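Local coordinates for glycoside hydrolase YxiA (Bacillus licheniformis, PDB 3LV4), which probably hydrolyses glycosidic bonds in arabinan, as a calcium-binding family 43 glycoside hydrolase resembling endo-1,5-alpha-L-arabinosidases, at residues 13-18 with 76-81. Residues are numbered along the deposited sequence; the frame is centred on the assembly and turned at random.
Sequences VHDPSI and LWAPDV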
# COMPACT_ATOMS: atom_id res chain seq x y z
N VAL A 13 2.74 -13.31 3.49
CA VAL A 13 2.97 -12.29 4.50
C VAL A 13 1.88 -11.24 4.33
O VAL A 13 1.94 -10.43 3.41
CB VAL A 13 4.37 -11.60 4.36
CG1 VAL A 13 4.54 -10.49 5.39
CG2 VAL A 13 5.48 -12.61 4.49
N HIS A 14 0.89 -11.28 5.21
CA HIS A 14 -0.23 -10.33 5.13
C HIS A 14 0.23 -8.94 5.59
O HIS A 14 0.95 -8.82 6.58
CB HIS A 14 -1.38 -10.83 6.01
CG HIS A 14 -2.73 -10.39 5.55
ND1 HIS A 14 -3.45 -11.05 4.58
CD2 HIS A 14 -3.52 -9.36 5.96
CE1 HIS A 14 -4.61 -10.44 4.39
NE2 HIS A 14 -4.67 -9.41 5.21
N ASP A 15 -0.17 -7.90 4.85
CA ASP A 15 0.15 -6.52 5.22
C ASP A 15 1.66 -6.26 5.28
O ASP A 15 2.17 -5.74 6.28
CB ASP A 15 -0.48 -6.21 6.58
CG ASP A 15 -1.93 -6.66 6.67
OD1 ASP A 15 -2.72 -6.32 5.74
OD2 ASP A 15 -2.29 -7.35 7.65
N PRO A 16 2.38 -6.61 4.21
CA PRO A 16 3.85 -6.54 4.23
C PRO A 16 4.40 -5.11 4.35
O PRO A 16 3.98 -4.21 3.61
CB PRO A 16 4.23 -7.12 2.86
CG PRO A 16 3.05 -6.76 1.99
CD PRO A 16 1.86 -7.00 2.89
N SER A 17 5.33 -4.93 5.28
CA SER A 17 6.02 -3.65 5.45
C SER A 17 7.51 -3.82 5.13
O SER A 17 8.24 -4.52 5.85
CB SER A 17 5.81 -3.10 6.87
OG SER A 17 6.00 -1.69 6.91
N ILE A 18 7.94 -3.18 4.05
CA ILE A 18 9.28 -3.38 3.50
C ILE A 18 10.37 -2.64 4.27
O ILE A 18 10.18 -1.52 4.74
CB ILE A 18 9.32 -2.95 2.00
CG1 ILE A 18 10.62 -3.40 1.32
CG2 ILE A 18 9.13 -1.43 1.86
CD1 ILE A 18 10.63 -4.85 0.91
N LEU A 76 -1.07 -10.92 16.27
CA LEU A 76 -0.66 -9.54 16.06
C LEU A 76 -1.12 -9.05 14.69
O LEU A 76 -1.17 -9.82 13.74
CB LEU A 76 0.87 -9.41 16.17
CG LEU A 76 1.48 -9.76 17.54
CD1 LEU A 76 3.01 -9.94 17.45
CD2 LEU A 76 1.13 -8.72 18.60
N TRP A 77 -1.46 -7.77 14.60
CA TRP A 77 -1.84 -7.20 13.32
C TRP A 77 -0.63 -6.56 12.64
O TRP A 77 0.51 -6.94 12.91
CB TRP A 77 -3.04 -6.25 13.45
CG TRP A 77 -4.36 -7.01 13.55
CD1 TRP A 77 -4.51 -8.35 13.72
CD2 TRP A 77 -5.68 -6.46 13.48
NE1 TRP A 77 -5.85 -8.68 13.77
CE2 TRP A 77 -6.59 -7.53 13.62
CE3 TRP A 77 -6.19 -5.17 13.31
CZ2 TRP A 77 -7.97 -7.36 13.59
CZ3 TRP A 77 -7.56 -4.99 13.28
CH2 TRP A 77 -8.44 -6.08 13.43
N ALA A 78 -0.87 -5.61 11.73
CA ALA A 78 0.16 -5.17 10.79
C ALA A 78 1.21 -4.26 11.43
O ALA A 78 0.90 -3.15 11.85
CB ALA A 78 -0.48 -4.48 9.56
N PRO A 79 2.47 -4.73 11.47
CA PRO A 79 3.53 -3.96 12.13
C PRO A 79 4.29 -3.05 11.16
O PRO A 79 4.05 -3.06 9.95
CB PRO A 79 4.48 -5.06 12.57
CG PRO A 79 4.45 -6.00 11.39
CD PRO A 79 2.98 -6.02 10.97
N ASP A 80 5.21 -2.27 11.71
CA ASP A 80 6.29 -1.74 10.90
C ASP A 80 7.60 -2.00 11.61
O ASP A 80 7.66 -2.03 12.83
CB ASP A 80 6.13 -0.24 10.65
CG ASP A 80 7.11 0.28 9.61
OD1 ASP A 80 7.49 -0.51 8.71
OD2 ASP A 80 7.52 1.46 9.69
N VAL A 81 8.66 -2.21 10.84
CA VAL A 81 10.00 -2.24 11.39
C VAL A 81 10.80 -1.15 10.72
O VAL A 81 10.78 -1.02 9.49
CB VAL A 81 10.69 -3.60 11.18
CG1 VAL A 81 12.15 -3.54 11.63
CG2 VAL A 81 9.94 -4.69 11.92
O HOH W 1 2.41 -3.44 7.69
O HOH W 2 9.18 -2.94 7.95
O HOH W 3 8.59 0.15 6.14
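Ser17 and Asp80 make the one direct hydrogen bond between 13-18 and 76-81: Ser17 OG donates to Asp80 OD1 at 2.6 Å, reaching the oxygen from above the carboxylate, 44° out of its plane. Both side chains extend with the terminal group anti to the backbone N (chi1 -157° in Ser17, -170° in Asp80), which carries them across the gap toward each other. Asp80 OD2 accepts from the backbone N of Thr151, so the carboxylate is tied at both oxygens, and the Ser17 side chain lies about 4 Å from a bound calcium ion. Strands 17-21 and 80-83 are outermost strands of two successive four-stranded antiparallel sheets, neighbouring blades of the five-bladed beta-propeller of family 43, and between them water stands in for strand pairing. One water donates to Asp15 O (2.7 Å) and to Pro79 O (2.8 Å); another links Ser17 O to Val81 N. With an alanine in place of Asp80, Ser17 OG and Thr151 N lose their acceptor, and the hydroxyl would probably be left free to turn, weakening the tie between the blades. At the other end two CB atoms meet: Asp15 CB lies 3.4 Å from Ala78 CB, and Asp15 OD2 passes that methyl at 3.9 Å. Ser30 OG hydrogen-bonds the carboxylate of Asp15, the predicted proton acceptor, while Ala78 also touches Asp148, predicted to modulate the pKa of Glu201, itself the predicted proton donor.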